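Local structure of beta-L-arabinobiosidase (Bacteroides thetaiotaomicron, 5MQR) at residues Thr612-Ser617 against Trp653-Ile658; Trp721-Lys726 against Gly1063-Ile1068; Gln55-Asn60 against Tyr89-Asp94; Ala93-Ser96 against Pro101-Gln104; Gly508-Lys513 against Ala519-Tyr524. The protein probably acts as a glycosidase (beta-L-arabinobiosidase) in plant pectin breakdown, joining a sialidase-like beta propeller to a glycoside hydrolase domain. All coordinates share one frame; numbering follows the deposited sequence.

Contact 1: Thr612-Ser617 against Trp653-Ile658; sequences TDKDAS and WMEENI
A partly buried polar contact, bridged by two waters and one salt bridge, sets Lys614 and Asp615 of the loop between strand 600-610 and helix 627-636 against Glu655 and Glu656 near the end of helix 647-657. Lys614 lies within the type I beta turn from Asp613 to Ala616, and its extended chain runs alongside the equally extended Glu656, both pointing the same way. NZ of Lys614 meets OE2 of Glu656 at 3.2 Å, on the anti lone pair that faces away from OE1. Glu652, one helical turn earlier, gives the same ammonium a second carboxylate. Nearer the backbone, CB of Lys614 rests on CG of Glu655 at 4.0 Å. Glu655 has CG anti to its backbone N (chi1 -173°) and stretches its chain across to the turn, where its carboxylate plane stands 89° from that of Asp615. Asp615 OD1 and Glu655 OE2 are 4.2 Å apart, and one water donates to both, at 2.8 Å from Asp615 OD1 and 2.6 Å from Glu655 OE2. A second water donates to Lys614 O (2.7 Å) and Glu655 O (2.8 Å), tying the two backbones together. Asp615 OD2 accepts from Tyr623 N. The like charges are therefore bridged by a shared donor, which probably eases their repulsion, while Lys614, shared by Glu652 and Glu656, probably offsets some of the helix's acidic charge.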
# COMPACT_ATOMS: atom_id res chain seq x y z
N THR A 612 -9.18 4.62 18.09
CA THR A 612 -9.37 6.05 18.33
C THR A 612 -8.06 6.86 18.20
O THR A 612 -8.05 8.03 18.58
CB THR A 612 -10.01 6.31 19.72
OG1 THR A 612 -9.25 5.63 20.72
CG2 THR A 612 -11.48 5.82 19.75
N ASP A 613 -6.99 6.26 17.66
CA ASP A 613 -5.75 6.98 17.42
C ASP A 613 -6.10 8.18 16.54
O ASP A 613 -6.92 8.07 15.61
CB ASP A 613 -4.69 6.13 16.70
CG ASP A 613 -4.10 4.99 17.57
OD1 ASP A 613 -4.41 4.89 18.76
OD2 ASP A 613 -3.31 4.18 17.02
N LYS A 614 -5.46 9.31 16.82
CA LYS A 614 -5.73 10.54 16.09
C LYS A 614 -5.55 10.42 14.57
O LYS A 614 -6.33 10.98 13.82
CB LYS A 614 -4.91 11.68 16.69
CG LYS A 614 -5.51 12.11 18.01
CD LYS A 614 -4.58 12.93 18.89
CE LYS A 614 -5.29 13.23 20.22
NZ LYS A 614 -4.57 14.29 20.99
N ASP A 615 -4.59 9.62 14.13
CA ASP A 615 -4.39 9.36 12.71
C ASP A 615 -4.85 7.99 12.24
O ASP A 615 -4.42 7.52 11.17
CB ASP A 615 -2.92 9.62 12.32
CG ASP A 615 -1.94 8.64 12.93
OD1 ASP A 615 -2.30 7.84 13.81
OD2 ASP A 615 -0.75 8.71 12.51
N ALA A 616 -5.76 7.36 12.99
CA ALA A 616 -6.37 6.07 12.56
C ALA A 616 -7.17 6.16 11.25
O ALA A 616 -7.47 5.15 10.62
CB ALA A 616 -7.31 5.55 13.65
N SER A 617 -7.59 7.36 10.89
CA SER A 617 -8.31 7.62 9.65
C SER A 617 -7.37 7.61 8.40
O SER A 617 -7.86 7.57 7.25
CB SER A 617 -9.05 8.96 9.81
OG SER A 617 -8.21 9.94 10.49
N TRP A 653 -2.19 19.51 17.31
CA TRP A 653 -3.23 20.08 16.47
C TRP A 653 -3.12 19.58 15.02
O TRP A 653 -4.13 19.22 14.43
CB TRP A 653 -3.21 21.61 16.53
CG TRP A 653 -4.26 22.28 15.67
CD1 TRP A 653 -5.51 22.68 16.05
CD2 TRP A 653 -4.13 22.62 14.29
NE1 TRP A 653 -6.16 23.26 14.98
CE2 TRP A 653 -5.34 23.22 13.89
CE3 TRP A 653 -3.12 22.46 13.35
CZ2 TRP A 653 -5.56 23.67 12.60
CZ3 TRP A 653 -3.33 22.91 12.06
CH2 TRP A 653 -4.54 23.51 11.70
N MSE A 654 -1.91 19.54 14.47
CA MSE A 654 -1.73 19.06 13.08
C MSE A 654 -2.16 17.62 12.96
O MSE A 654 -2.89 17.26 12.04
CB MSE A 654 -0.27 19.24 12.60
CG MSE A 654 0.01 20.70 12.25
SE MSE A 654 1.94 21.08 12.26
CE MSE A 654 2.34 20.23 10.54
N GLU A 655 -1.72 16.78 13.89
CA GLU A 655 -2.07 15.37 13.88
C GLU A 655 -3.60 15.15 13.86
O GLU A 655 -4.08 14.26 13.17
CB GLU A 655 -1.43 14.65 15.07
CG GLU A 655 -1.62 13.15 15.02
CD GLU A 655 -1.00 12.37 16.19
OE1 GLU A 655 -0.62 12.93 17.24
OE2 GLU A 655 -0.93 11.14 16.03
N GLU A 656 -4.35 15.97 14.59
CA GLU A 656 -5.84 15.93 14.61
C GLU A 656 -6.48 16.46 13.33
O GLU A 656 -7.55 16.01 12.97
CB GLU A 656 -6.41 16.78 15.77
CG GLU A 656 -6.41 16.10 17.12
CD GLU A 656 -6.51 17.06 18.33
OE1 GLU A 656 -6.96 18.23 18.18
OE2 GLU A 656 -6.11 16.63 19.45
N ASN A 657 -5.85 17.42 12.66
CA ASN A 657 -6.51 18.19 11.62
C ASN A 657 -6.03 18.04 10.20
O ASN A 657 -6.82 18.23 9.31
CB ASN A 657 -6.51 19.65 12.01
CG ASN A 657 -7.50 19.93 13.09
OD1 ASN A 657 -8.70 20.01 12.81
ND2 ASN A 657 -7.04 19.98 14.34
N ILE A 658 -4.76 17.71 9.97
CA ILE A 658 -4.27 17.79 8.61
C ILE A 658 -4.33 16.51 7.80
O ILE A 658 -4.01 15.44 8.32
CB ILE A 658 -2.90 18.47 8.51
CG1 ILE A 658 -1.76 17.67 9.14
CG2 ILE A 658 -2.96 19.86 9.12
CD1 ILE A 658 -0.42 18.07 8.57
O HOH W 1 -6.21 12.94 11.91
O HOH W 2 -1.82 8.74 16.39

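Contact 2: Trp721-Lys726 against Gly1063-Ile1068; sequences WLRDPK and GHNLTI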
# COMPACT_ATOMS: atom_id res chain seq x y z
N TRP A 721 -9.97 21.92 4.34
CA TRP A 721 -9.34 20.59 4.46
C TRP A 721 -9.04 20.14 5.87
O TRP A 721 -8.67 18.98 6.08
CB TRP A 721 -8.07 20.52 3.59
CG TRP A 721 -8.37 20.81 2.17
CD1 TRP A 721 -8.13 21.98 1.51
CD2 TRP A 721 -9.04 19.95 1.24
NE1 TRP A 721 -8.57 21.89 0.22
CE2 TRP A 721 -9.14 20.66 0.03
CE3 TRP A 721 -9.55 18.65 1.30
CZ2 TRP A 721 -9.74 20.12 -1.10
CZ3 TRP A 721 -10.15 18.11 0.18
CH2 TRP A 721 -10.23 18.85 -1.02
N LEU A 722 -9.18 21.05 6.84
CA LEU A 722 -8.95 20.73 8.24
C LEU A 722 -10.08 19.82 8.71
O LEU A 722 -11.25 20.11 8.49
CB LEU A 722 -8.91 21.99 9.10
CG LEU A 722 -7.84 23.03 8.78
CD1 LEU A 722 -8.05 24.21 9.71
CD2 LEU A 722 -6.43 22.47 8.88
N ARG A 723 -9.71 18.75 9.40
CA ARG A 723 -10.65 17.67 9.69
C ARG A 723 -11.64 18.04 10.79
O ARG A 723 -12.78 17.63 10.73
CB ARG A 723 -9.89 16.39 10.07
CG ARG A 723 -9.09 15.76 8.91
CD ARG A 723 -8.33 14.51 9.38
NE ARG A 723 -9.32 13.53 9.83
CZ ARG A 723 -9.90 12.61 9.06
NH1 ARG A 723 -9.55 12.46 7.78
NH2 ARG A 723 -10.83 11.83 9.59
N ASP A 724 -11.20 18.78 11.81
CA ASP A 724 -12.11 19.19 12.88
C ASP A 724 -12.89 20.43 12.38
O ASP A 724 -12.30 21.48 12.16
CB ASP A 724 -11.36 19.47 14.17
CG ASP A 724 -12.28 19.70 15.37
OD1 ASP A 724 -13.48 19.97 15.21
OD2 ASP A 724 -11.77 19.62 16.50
N PRO A 725 -14.22 20.28 12.21
CA PRO A 725 -14.95 21.38 11.61
C PRO A 725 -15.13 22.60 12.50
O PRO A 725 -15.53 23.65 11.98
CB PRO A 725 -16.33 20.76 11.28
CG PRO A 725 -16.48 19.65 12.26
CD PRO A 725 -15.09 19.11 12.48
N LYS A 726 -14.86 22.49 13.80
CA LYS A 726 -15.20 23.60 14.71
C LYS A 726 -14.46 24.90 14.39
O LYS A 726 -15.03 25.96 14.56
CB LYS A 726 -15.03 23.23 16.19
CG LYS A 726 -13.58 23.11 16.65
CD LYS A 726 -13.49 22.70 18.11
CE LYS A 726 -12.03 22.65 18.54
NZ LYS A 726 -11.82 22.06 19.88
N GLY A 1063 -17.58 13.13 4.52
CA GLY A 1063 -17.74 12.16 5.61
C GLY A 1063 -16.98 10.86 5.48
O GLY A 1063 -17.17 9.98 6.28
N HIS A 1064 -16.08 10.75 4.50
CA HIS A 1064 -15.26 9.58 4.25
C HIS A 1064 -13.80 9.98 4.31
O HIS A 1064 -13.48 11.14 4.10
CB HIS A 1064 -15.58 9.01 2.88
CG HIS A 1064 -16.92 8.35 2.82
ND1 HIS A 1064 -18.10 9.06 2.81
CD2 HIS A 1064 -17.26 7.04 2.79
CE1 HIS A 1064 -19.12 8.22 2.77
NE2 HIS A 1064 -18.63 6.99 2.76
N ASN A 1065 -12.93 9.03 4.61
CA ASN A 1065 -11.49 9.26 4.67
C ASN A 1065 -10.84 8.82 3.36
O ASN A 1065 -10.89 7.63 3.05
CB ASN A 1065 -10.87 8.50 5.84
CG ASN A 1065 -11.41 8.98 7.18
OD1 ASN A 1065 -11.34 10.17 7.49
ND2 ASN A 1065 -11.95 8.08 7.95
N LEU A 1066 -10.27 9.75 2.58
CA LEU A 1066 -9.70 9.38 1.28
C LEU A 1066 -8.21 9.31 1.31
O LEU A 1066 -7.54 10.03 2.06
CB LEU A 1066 -10.12 10.31 0.12
CG LEU A 1066 -11.58 10.64 -0.14
CD1 LEU A 1066 -11.77 11.29 -1.51
CD2 LEU A 1066 -12.47 9.45 -0.02
N THR A 1067 -7.70 8.45 0.44
CA THR A 1067 -6.28 8.34 0.16
C THR A 1067 -6.10 8.34 -1.34
O THR A 1067 -6.82 7.66 -2.04
CB THR A 1067 -5.72 7.01 0.68
OG1 THR A 1067 -6.16 6.83 2.02
CG2 THR A 1067 -4.23 6.97 0.60
N ILE A 1068 -5.13 9.10 -1.82
CA ILE A 1068 -4.78 9.08 -3.23
C ILE A 1068 -3.30 8.82 -3.27
O ILE A 1068 -2.52 9.53 -2.66
CB ILE A 1068 -5.06 10.44 -3.92
CG1 ILE A 1068 -6.55 10.78 -3.86
CG2 ILE A 1068 -4.53 10.43 -5.35
CD1 ILE A 1068 -6.85 12.25 -4.06
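Arg723 and Asn1065 meet where the helical glycoside hydrolase domain rests on the C-terminal antiparallel sheet, in a region related to the family 65 C-terminal domain. Arg723 belongs to the loop between helices 712-719 and 726-737; Asn1065 lies on strand 1064-1071, an inner strand of that sheet. The contact is a single end-on grip: NH2 and NH1 of the guanidinium both donate to one oxygen, Asn1065 OD1, at 2.7 Å and 2.9 Å respectively. The oxygen lies at the edge of the guanidinium, in its plane, whereas both nitrogens approach the amide from the same face of its plane, tilted away from it. The two flat groups are 32° apart. A bend in the arginine chain (chi3 62°) turns the guanidinium toward the strand, and the two side chains cross at about a right angle. NH1 also donates to Asn1058 O on the neighbouring strand 1053-1061, so the arginine spans two strands of the sheet. Nearby, Trp721 packs on Val1059 of that strand and on helix 1022-1029, its NE1 bonded to Asp1023 OD1. The loop itself is shaped by Asp724, just ahead of helix 726-737: Lys726 N donates an almost straight capping bond (172°) to Asp724 OD1 at 3.2 Å, meeting the oxygen from above the carboxylate plane.

Contact 3: Gln55-Asn60 against Tyr89-Asp94; sequences QLVRAN and YQYLAD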
# COMPACT_ATOMS: atom_id res chain seq x y z
N GLN A 55 -1.57 -27.63 4.76
CA GLN A 55 -0.91 -28.93 4.79
C GLN A 55 -1.59 -29.88 3.79
O GLN A 55 -2.81 -30.04 3.79
CB GLN A 55 -0.92 -29.51 6.19
CG GLN A 55 0.04 -30.65 6.44
CD GLN A 55 -0.05 -31.17 7.86
OE1 GLN A 55 -1.13 -31.52 8.33
NE2 GLN A 55 1.06 -31.18 8.57
N LEU A 56 -0.77 -30.50 2.97
CA LEU A 56 -1.21 -31.41 1.95
C LEU A 56 -1.09 -32.86 2.39
O LEU A 56 -1.99 -33.64 2.14
CB LEU A 56 -0.37 -31.19 0.68
CG LEU A 56 -0.92 -30.20 -0.31
CD1 LEU A 56 -1.12 -28.85 0.34
CD2 LEU A 56 -0.01 -30.08 -1.52
N VAL A 57 0.05 -33.23 3.00
CA VAL A 57 0.31 -34.60 3.44
C VAL A 57 0.80 -34.62 4.90
O VAL A 57 1.76 -33.94 5.24
CB VAL A 57 1.38 -35.30 2.56
CG1 VAL A 57 1.54 -36.74 3.00
CG2 VAL A 57 1.00 -35.22 1.07
N ARG A 58 0.10 -35.39 5.74
CA ARG A 58 0.44 -35.56 7.14
C ARG A 58 0.89 -36.98 7.34
O ARG A 58 0.06 -37.90 7.33
CB ARG A 58 -0.76 -35.25 8.06
CG ARG A 58 -0.46 -35.29 9.55
CD ARG A 58 -1.72 -35.20 10.40
NE ARG A 58 -1.32 -35.08 11.82
CZ ARG A 58 -0.88 -36.08 12.58
NH1 ARG A 58 -0.83 -37.32 12.09
NH2 ARG A 58 -0.50 -35.85 13.84
N ALA A 59 2.19 -37.17 7.53
CA ALA A 59 2.77 -38.52 7.67
C ALA A 59 2.15 -39.28 8.83
O ALA A 59 1.93 -38.71 9.90
CB ALA A 59 4.28 -38.44 7.86
N ASN A 60 1.87 -40.56 8.62
CA ASN A 60 1.36 -41.42 9.70
C ASN A 60 1.69 -42.86 9.40
O ASN A 60 1.01 -43.49 8.59
CB ASN A 60 -0.15 -41.25 9.84
CG ASN A 60 -0.69 -41.73 11.18
OD1 ASN A 60 -0.28 -42.78 11.72
ND2 ASN A 60 -1.63 -40.98 11.72
N TYR A 89 1.74 -31.21 -7.92
CA TYR A 89 2.62 -31.17 -6.76
C TYR A 89 3.30 -32.53 -6.71
O TYR A 89 2.64 -33.57 -6.56
CB TYR A 89 1.77 -30.92 -5.51
CG TYR A 89 2.52 -30.64 -4.23
CD1 TYR A 89 3.23 -31.63 -3.58
CD2 TYR A 89 2.47 -29.37 -3.63
CE1 TYR A 89 3.90 -31.38 -2.40
CE2 TYR A 89 3.12 -29.12 -2.44
CZ TYR A 89 3.84 -30.12 -1.83
OH TYR A 89 4.53 -29.90 -0.66
N GLN A 90 4.62 -32.53 -6.88
CA GLN A 90 5.45 -33.74 -6.90
C GLN A 90 6.29 -33.72 -5.64
O GLN A 90 6.73 -32.65 -5.22
CB GLN A 90 6.37 -33.70 -8.11
CG GLN A 90 7.02 -35.01 -8.46
CD GLN A 90 8.35 -34.88 -9.20
OE1 GLN A 90 9.29 -34.29 -8.69
NE2 GLN A 90 8.44 -35.48 -10.39
N TYR A 91 6.50 -34.87 -5.01
CA TYR A 91 7.42 -34.98 -3.90
C TYR A 91 8.01 -36.38 -3.82
O TYR A 91 7.49 -37.32 -4.42
CB TYR A 91 6.77 -34.56 -2.56
CG TYR A 91 5.75 -35.49 -1.95
CD1 TYR A 91 4.39 -35.39 -2.29
CD2 TYR A 91 6.13 -36.46 -1.03
CE1 TYR A 91 3.45 -36.23 -1.71
CE2 TYR A 91 5.20 -37.32 -0.46
CZ TYR A 91 3.86 -37.22 -0.81
OH TYR A 91 2.95 -38.05 -0.23
N LEU A 92 9.11 -36.52 -3.10
CA LEU A 92 9.73 -37.81 -2.94
C LEU A 92 9.68 -38.31 -1.53
O LEU A 92 9.54 -37.55 -0.60
CB LEU A 92 11.13 -37.85 -3.49
CG LEU A 92 12.22 -37.01 -2.88
CD1 LEU A 92 12.97 -37.73 -1.76
CD2 LEU A 92 13.17 -36.63 -4.04
N ALA A 93 9.77 -39.63 -1.41
CA ALA A 93 9.50 -40.27 -0.15
C ALA A 93 10.28 -41.56 -0.02
O ALA A 93 10.49 -42.29 -0.99
CB ALA A 93 8.00 -40.53 0.00
N ASP A 94 10.70 -41.82 1.22
CA ASP A 94 11.22 -43.10 1.65
C ASP A 94 10.40 -43.48 2.91
O ASP A 94 9.78 -42.60 3.56
CB ASP A 94 12.70 -43.00 2.03
CG ASP A 94 13.65 -42.71 0.82
OD1 ASP A 94 13.34 -41.90 -0.08
OD2 ASP A 94 14.76 -43.28 0.81
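Leu56 and Val57 pack against Tyr89 and Tyr91 in the N-terminal beta propeller, where strand 86-94 of a four-stranded antiparallel blade faces strand 52-57 of a neighbouring sheet. The strands are not backbone partners: the CA atoms of Leu56 and Tyr89 are 9.5 Å apart, and side chains fill the space between. A classic beta bulge sets Leu56 and Val57 together opposite Met398 of strand 397-403, so these two successive residues point toward the same blade; Tyr89 and Tyr91, two apart on a regular strand, point back. One interaction is CH-pi. The methyl CD2 of Leu56 sits over a face of the Tyr89 ring, 3.5 Å from its centroid and 21° off the normal, displaced toward CD2 and CE2 of the tyrosine. Leu56 reaches it with a chi1 of -91°, well off a staggered value. Beyond the ring, Tyr89 OH is hydrogen-bonded to Trp399 O on strand 397-403, which ties the blade to the sheet of strand 52-57. The other interaction is plain apolar packing. Val57 and Tyr91 approach from opposite directions, and the phenol end lodges by the valine fork, with Tyr91 OH 3.7 Å from Val57 CG2 and 3.8 Å from Val57 CG1.

Contact 4: Ala93-Ser96 against Pro101-Gln104; sequences ADPS and PPSQ
Ala93 and Gln104 form an antiparallel hydrogen-bonded pair: Ala93 N donates to Gln104 O and Gln104 N to Ala93 O, both at 3.0 Å. One step closer to the connecting loop, CA-H...O contacts carry on the pairing, from Ser103 CA to Ala93 O (3.3 Å) and from Asp94 CA to Pro102 O (3.4 Å). Ala93 O thus receives both an N-H and a C-H. Beyond this the prolines take over. The peptide before Pro102 is cis, and the Pro102 ring lies across that of Pro95 at about a right angle, with Pro95 CG 3.8 Å from Pro102 CD. Neither proline has an N-H to give, and between these segments the rings pack instead. The polar side chains meet beside the strands. Ser103 holds OG opposite its own backbone N (chi1 -172°) and donates to Asp94 OD1 at 2.8 Å, striking the oxygen from above the carboxylate plane, 41° out of it. The same hydroxyl accepts from Met149 N, so Ser103 relays between Asp94 and the start of strand 148-157. Ile148 of that strand also touches Asp94, Pro101 and Ser103. The side chains of Ala93 and Gln104 lie on the same face of the sheet, where Gln104 packs on Trp72 and Pro125. This is the loop end of a beta hairpin, where the second and third strands of a four-stranded propeller blade are joined, here abutting the first strand of the following four-stranded sheet.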
# COMPACT_ATOMS: atom_id res chain seq x y z
N ALA A 93 9.77 -39.63 -1.41
CA ALA A 93 9.50 -40.27 -0.15
C ALA A 93 10.28 -41.56 -0.02
O ALA A 93 10.49 -42.29 -0.99
CB ALA A 93 8.00 -40.53 0.00
N ASP A 94 10.70 -41.82 1.22
CA ASP A 94 11.22 -43.10 1.65
C ASP A 94 10.40 -43.48 2.91
O ASP A 94 9.78 -42.60 3.56
CB ASP A 94 12.70 -43.00 2.03
CG ASP A 94 13.65 -42.71 0.82
OD1 ASP A 94 13.34 -41.90 -0.08
OD2 ASP A 94 14.76 -43.28 0.81
N PRO A 95 10.38 -44.77 3.27
CA PRO A 95 9.59 -45.15 4.44
C PRO A 95 9.96 -44.44 5.74
O PRO A 95 9.06 -44.18 6.54
CB PRO A 95 9.82 -46.66 4.55
CG PRO A 95 9.93 -47.06 3.12
CD PRO A 95 10.77 -45.96 2.50
N SER A 96 11.23 -44.10 5.94
CA SER A 96 11.57 -43.39 7.17
C SER A 96 12.84 -42.56 7.18
O SER A 96 12.90 -41.58 7.92
CB SER A 96 11.65 -44.41 8.33
OG SER A 96 12.62 -45.39 8.02
N PRO A 101 16.58 -47.01 1.27
CA PRO A 101 15.51 -47.47 0.37
C PRO A 101 14.40 -48.22 1.12
O PRO A 101 14.62 -48.61 2.26
CB PRO A 101 16.23 -48.41 -0.59
CG PRO A 101 17.44 -48.88 0.15
CD PRO A 101 17.81 -47.80 1.13
N PRO A 102 13.22 -48.41 0.52
CA PRO A 102 12.90 -47.95 -0.84
C PRO A 102 12.60 -46.46 -0.94
O PRO A 102 12.60 -45.74 0.05
CB PRO A 102 11.69 -48.82 -1.24
CG PRO A 102 11.07 -49.23 0.06
CD PRO A 102 12.19 -49.32 1.06
N SER A 103 12.38 -46.00 -2.16
CA SER A 103 12.30 -44.60 -2.47
C SER A 103 11.49 -44.44 -3.74
O SER A 103 11.67 -45.23 -4.69
CB SER A 103 13.72 -44.04 -2.67
OG SER A 103 13.73 -42.62 -2.78
N GLN A 104 10.61 -43.45 -3.76
CA GLN A 104 9.75 -43.22 -4.91
C GLN A 104 9.30 -41.79 -4.95
O GLN A 104 9.55 -41.04 -4.00
CB GLN A 104 8.52 -44.12 -4.84
CG GLN A 104 7.62 -43.84 -3.66
CD GLN A 104 6.69 -44.98 -3.33
OE1 GLN A 104 6.86 -46.11 -3.80
NE2 GLN A 104 5.69 -44.69 -2.51

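Contact 5: Gly508-Lys513 against Ala519-Tyr524; sequences GIFRMK and ANMMNY
Met521 pushes its side chain into a hollow made by the Phe510 ring and the backbone of Arg511 and Met512, the central feature of the hairpin formed by strands 509-513 and 518-523. A classic beta bulge shapes that hollow: two successive residues, Met521 and Met522, are set opposite the single Phe510, and the register shifts by one. Phe510 N donates to Met522 O at 2.8 Å, and Phe510 O receives Met521 N plus a weak bond from Met522 N. Met512, Met521 and Met522 are all selenomethionines. The Met521 chain bends at its last torsion (chi3 -78°), setting CE over the centre of the Phe510 ring, 3.5 Å from the centroid and 8° off the normal. Its SE backs onto Met512 CB at 4.2 Å. Met522 CG lies at the ring's edge, 4.1 Å from Phe510 CD2. At the far end the Tyr524 ring lies against the Gly508 backbone, CE1 3.4 Å from Gly508 C; the tyrosine OH bonds Thr505 O. On the other face Ile509 CG2 leans on Asn520 OD1 at 3.7 Å. Arg511 lies alongside Asn520, and a water joins them, accepting from Arg511 NH1 at 3.0 Å in the guanidinium plane and donating to Asn520 OD1 at 2.6 Å; Glu503 forms a salt bridge to Arg511 NH2. The chemistry is therefore two-sided: Phe510, Met512, Met521 and Met522 face strands 542-547 and 550-556 as an apolar layer, consistent with a beta-sandwich core, while Ile509, Arg511, Asn520 and Asn523 form a more polar face.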
# COMPACT_ATOMS: atom_id res chain seq x y z
N GLY A 508 -13.17 -25.34 31.46
CA GLY A 508 -14.36 -24.54 31.30
C GLY A 508 -14.24 -23.09 31.73
O GLY A 508 -15.25 -22.45 32.03
N ILE A 509 -13.02 -22.55 31.76
CA ILE A 509 -12.79 -21.19 32.23
C ILE A 509 -12.36 -20.29 31.05
O ILE A 509 -11.57 -20.69 30.21
CB ILE A 509 -11.76 -21.16 33.39
CG1 ILE A 509 -12.30 -21.93 34.61
CG2 ILE A 509 -11.45 -19.73 33.80
CD1 ILE A 509 -11.26 -22.23 35.68
N PHE A 510 -12.91 -19.08 30.99
CA PHE A 510 -12.46 -18.06 30.07
C PHE A 510 -11.61 -17.15 30.92
O PHE A 510 -12.11 -16.55 31.88
CB PHE A 510 -13.68 -17.33 29.47
CG PHE A 510 -13.37 -16.31 28.40
CD1 PHE A 510 -12.36 -16.51 27.47
CD2 PHE A 510 -14.13 -15.15 28.32
CE1 PHE A 510 -12.10 -15.55 26.47
CE2 PHE A 510 -13.86 -14.18 27.34
CZ PHE A 510 -12.86 -14.40 26.41
N ARG A 511 -10.31 -17.09 30.64
CA ARG A 511 -9.38 -16.35 31.51
C ARG A 511 -8.40 -15.48 30.75
O ARG A 511 -8.17 -15.68 29.55
CB ARG A 511 -8.61 -17.31 32.41
CG ARG A 511 -7.69 -18.27 31.66
CD ARG A 511 -6.96 -19.22 32.63
NE ARG A 511 -5.85 -19.93 31.96
CZ ARG A 511 -4.90 -20.64 32.57
NH1 ARG A 511 -4.87 -20.77 33.91
NH2 ARG A 511 -3.96 -21.23 31.84
N MSE A 512 -7.84 -14.51 31.46
CA MSE A 512 -6.88 -13.56 30.89
C MSE A 512 -5.54 -13.67 31.58
O MSE A 512 -5.49 -13.70 32.82
CB MSE A 512 -7.46 -12.17 31.08
CG MSE A 512 -6.41 -11.12 30.74
SE MSE A 512 -7.33 -9.42 30.32
CE MSE A 512 -8.26 -9.21 32.00
N LYS A 513 -4.45 -13.67 30.81
CA LYS A 513 -3.12 -13.74 31.40
C LYS A 513 -2.69 -12.33 31.83
O LYS A 513 -2.61 -11.44 30.98
CB LYS A 513 -2.13 -14.32 30.39
CG LYS A 513 -0.72 -14.52 30.92
CD LYS A 513 0.14 -15.34 29.95
CE LYS A 513 1.54 -15.60 30.48
NZ LYS A 513 1.53 -16.28 31.80
N ALA A 519 -6.39 -14.00 35.39
CA ALA A 519 -7.69 -13.57 35.89
C ALA A 519 -8.73 -14.52 35.31
O ALA A 519 -8.88 -14.62 34.10
CB ALA A 519 -7.98 -12.14 35.48
N ASN A 520 -9.41 -15.24 36.17
CA ASN A 520 -10.55 -16.04 35.74
C ASN A 520 -11.73 -15.09 35.57
O ASN A 520 -12.20 -14.50 36.54
CB ASN A 520 -10.83 -17.12 36.76
CG ASN A 520 -9.71 -18.16 36.82
OD1 ASN A 520 -8.81 -18.21 35.96
ND2 ASN A 520 -9.78 -19.00 37.82
N MSE A 521 -12.18 -14.90 34.34
CA MSE A 521 -13.24 -13.95 34.05
C MSE A 521 -14.60 -14.61 34.22
O MSE A 521 -15.46 -14.03 34.85
CB MSE A 521 -13.03 -13.40 32.64
CG MSE A 521 -11.69 -12.67 32.48
SE MSE A 521 -11.60 -11.83 30.71
CE MSE A 521 -11.19 -13.46 29.70
N MSE A 522 -14.80 -15.80 33.67
CA MSE A 522 -16.08 -16.51 33.78
C MSE A 522 -15.95 -17.96 33.42
O MSE A 522 -14.94 -18.36 32.83
CB MSE A 522 -17.12 -15.88 32.83
CG MSE A 522 -16.69 -15.94 31.36
SE MSE A 522 -17.98 -15.00 30.19
CE MSE A 522 -19.57 -16.16 30.33
N ASN A 523 -16.97 -18.76 33.77
CA ASN A 523 -17.13 -20.12 33.22
C ASN A 523 -17.84 -20.00 31.88
O ASN A 523 -18.70 -19.15 31.71
CB ASN A 523 -17.93 -21.01 34.15
CG ASN A 523 -17.26 -21.20 35.49
OD1 ASN A 523 -17.89 -21.05 36.52
ND2 ASN A 523 -15.99 -21.51 35.49
N TYR A 524 -17.44 -20.80 30.91
CA TYR A 524 -18.10 -20.80 29.61
C TYR A 524 -18.74 -22.15 29.39
O TYR A 524 -18.33 -23.15 29.95
CB TYR A 524 -17.15 -20.43 28.46
CG TYR A 524 -16.12 -21.46 28.10
CD1 TYR A 524 -14.91 -21.54 28.78
CD2 TYR A 524 -16.34 -22.35 27.04
CE1 TYR A 524 -13.94 -22.48 28.43
CE2 TYR A 524 -15.38 -23.30 26.67
CZ TYR A 524 -14.18 -23.38 27.38
OH TYR A 524 -13.22 -24.33 27.05
O HOH W 3 -6.97 -20.06 35.88

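How the contacts relate
Along the chain contacts 3 and 4 come first, then contact 5, contact 1 and finally contact 2. Contacts 3 and 4 share Ala93 and Asp94 on strand 86-94, their centres about 11 Å apart; contact 4 lies within one propeller blade, contact 3 joins that blade to strand 52-57. Contact 5 lies about 40 Å (centres) from contact 3, yet both reach the ten-stranded sheet that runs from the propeller into the CBM-like region, contact 5 at its outermost strand. Contacts 1 and 2, centres about 10 Å apart, touch through Asn657 and Ser617 against Arg723, linking loop, helix and C-terminal sheet. They lie across the chain's centre from contacts 3 and 4, about 51 to 64 Å between centres, in separate parts of the chain.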